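Local coordinates for ADP-ribosylation factor-binding protein GGA2 (Saccharomyces cerevisiae, PDB 3MNM) that may regulate membrane traffic through the trans-Golgi network and binds the small GTPases ARF1 and ARF2, here represented by its GAE (gamma-adaptin ear) domain, at residues P66-F71 / G79-G84. Numbering follows the deposited sequence.
Sequences PQSSNF and GISQEG
Ser-68 holds Ser-81 at both ends of its backbone. Ser-68 N donates to Ser-81 O at 2.9 Å, nearly in line with the carbonyl. Ser-81 N donates to Ser-68 OG, also 2.9 Å and fairly straight at 167°. With chi1 at 68°, OG lies between its own N and carbonyl carbon, on the side of Ser-81 N. The hydroxyl thus stands in for a main-chain acceptor. Beside this pair, Ile-80 lies against residues 67-71. Ile-80 CG2 meets Ser-69 O at 3.4 Å. It also touches Gln-67 CG. Ile-80 CD1 reaches Phe-71 N at 3.7 Å. Without these branches, as with an alanine here, Gln-67 CG and the backbone at Phe-71 would probably lose their aliphatic neighbour. Three waters span the segments. One joins Pro-66 O to Glu-83 N, another Ser-68 OG to Gly-79 O, and a third Phe-71 O to Gly-79 O. Further out, Ile-80 bonds through its backbone to Phe-39, where Gly-79 and Ile-80 form a classic beta bulge. Asn-70 bonds likewise to Leu-50, so the loop lies between strands of the two sheets of this Ig-like sandwich. One main-chain bond, one bond to a serine hydroxyl and water bridges therefore tie an irregular loop to strand 80-81, without regular strand pairing.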
loop_
_atom_site.group_PDB
_atom_site.type_symbol
_atom_site.label_atom_id
_atom_site.label_comp_id
_atom_site.label_asym_id
_atom_site.label_seq_id
_atom_site.Cartn_x
_atom_site.Cartn_y
_atom_site.Cartn_z
ATOM N N PRO A 66 -6.812 -7.303 -7.620
ATOM C CA PRO A 66 -6.083 -8.223 -6.738
ATOM C C PRO A 66 -4.621 -7.840 -6.512
ATOM O O PRO A 66 -3.960 -7.273 -7.375
ATOM C CB PRO A 66 -6.171 -9.562 -7.482
ATOM C CG PRO A 66 -7.425 -9.430 -8.329
ATOM C CD PRO A 66 -7.420 -7.992 -8.772
ATOM N N GLN A 67 -4.119 -8.185 -5.331
ATOM C CA GLN A 67 -2.723 -8.019 -5.016
ATOM C C GLN A 67 -1.912 -8.906 -5.980
ATOM O O GLN A 67 -2.269 -10.057 -6.220
ATOM C CB GLN A 67 -2.523 -8.418 -3.549
ATOM C CG GLN A 67 -1.237 -7.975 -2.921
ATOM C CD GLN A 67 -1.113 -8.461 -1.482
ATOM O OE1 GLN A 67 -0.283 -9.307 -1.190
ATOM N NE2 GLN A 67 -1.944 -7.927 -0.586
ATOM N N SER A 68 -0.848 -8.354 -6.561
ATOM C CA SER A 68 -0.156 -9.023 -7.662
ATOM C C SER A 68 0.497 -10.355 -7.248
ATOM O O SER A 68 0.573 -11.310 -8.049
ATOM C CB SER A 68 0.894 -8.084 -8.276
ATOM O OG SER A 68 1.943 -7.863 -7.346
ATOM N N SER A 69 0.997 -10.406 -6.017
ATOM C CA SER A 69 1.613 -11.596 -5.423
ATOM C C SER A 69 1.636 -11.408 -3.910
ATOM O O SER A 69 1.219 -10.363 -3.418
ATOM C CB SER A 69 3.043 -11.795 -5.931
ATOM O OG SER A 69 3.572 -13.017 -5.444
ATOM N N ASN A 70 2.123 -12.405 -3.174
ATOM C CA ASN A 70 2.258 -12.278 -1.726
ATOM C C ASN A 70 3.668 -12.623 -1.270
ATOM O O ASN A 70 3.930 -12.844 -0.085
ATOM C CB ASN A 70 1.181 -13.086 -0.972
ATOM C CG ASN A 70 1.432 -14.589 -0.995
ATOM O OD1 ASN A 70 0.829 -15.349 -0.225
ATOM N ND2 ASN A 70 2.316 -15.017 -1.856
ATOM N N PHE A 71 4.587 -12.682 -2.230
ATOM C CA PHE A 71 5.979 -12.941 -1.900
ATOM C C PHE A 71 6.917 -12.136 -2.784
ATOM O O PHE A 71 6.580 -11.772 -3.895
ATOM C CB PHE A 71 6.291 -14.425 -2.072
ATOM C CG PHE A 71 6.047 -14.926 -3.464
ATOM C CD1 PHE A 71 7.042 -14.867 -4.425
ATOM C CD2 PHE A 71 4.818 -15.459 -3.816
ATOM C CE1 PHE A 71 6.808 -15.330 -5.718
ATOM C CE2 PHE A 71 4.585 -15.920 -5.091
ATOM C CZ PHE A 71 5.585 -15.862 -6.045
ATOM N N GLY A 79 8.257 -5.446 -5.725
ATOM C CA GLY A 79 8.035 -6.878 -5.845
ATOM C C GLY A 79 6.564 -7.253 -5.843
ATOM O O GLY A 79 6.170 -8.252 -6.439
ATOM N N ILE A 80 5.749 -6.447 -5.167
ATOM C CA ILE A 80 4.316 -6.668 -5.083
ATOM C C ILE A 80 3.652 -5.333 -5.315
ATOM O O ILE A 80 4.197 -4.294 -4.904
ATOM C CB ILE A 80 3.909 -7.186 -3.682
ATOM C CG1 ILE A 80 4.523 -8.570 -3.431
ATOM C CG2 ILE A 80 2.383 -7.220 -3.542
ATOM C CD1 ILE A 80 4.473 -8.999 -1.961
ATOM N N SER A 81 2.509 -5.342 -5.992
ATOM C CA SER A 81 1.728 -4.115 -6.143
ATOM C C SER A 81 0.246 -4.409 -6.131
ATOM O O SER A 81 -0.178 -5.547 -6.342
ATOM C CB SER A 81 2.103 -3.391 -7.442
ATOM O OG SER A 81 1.637 -4.141 -8.562
ATOM N N GLN A 82 -0.550 -3.373 -5.905
ATOM C CA GLN A 82 -1.991 -3.517 -5.977
ATOM C C GLN A 82 -2.614 -2.237 -6.507
ATOM O O GLN A 82 -2.409 -1.157 -5.938
ATOM C CB GLN A 82 -2.576 -3.857 -4.604
ATOM C CG GLN A 82 -4.093 -3.885 -4.621
ATOM C CD GLN A 82 -4.672 -4.555 -3.374
ATOM O OE1 GLN A 82 -5.360 -5.589 -3.466
ATOM N NE2 GLN A 82 -4.392 -3.974 -2.215
ATOM N N GLU A 83 -3.358 -2.359 -7.605
ATOM C CA GLU A 83 -4.017 -1.191 -8.202
ATOM C C GLU A 83 -5.452 -1.069 -7.717
ATOM O O GLU A 83 -6.134 -2.078 -7.520
ATOM C CB GLU A 83 -3.977 -1.258 -9.729
ATOM C CG GLU A 83 -4.582 -0.017 -10.389
ATOM C CD GLU A 83 -3.690 0.558 -11.470
ATOM O OE1 GLU A 83 -3.074 -0.237 -12.205
ATOM O OE2 GLU A 83 -3.609 1.800 -11.591
ATOM N N GLY A 84 -5.907 0.168 -7.506
ATOM C CA GLY A 84 -7.276 0.400 -7.086
ATOM C C GLY A 84 -7.741 1.825 -7.307
ATOM O O GLY A 84 -6.981 2.665 -7.796
HETATM O O HOH W 1 -3.586 -4.913 -8.777
HETATM O O HOH W 2 4.193 -8.940 -8.215
HETATM O O HOH W 3 7.512 -10.900 -6.161
#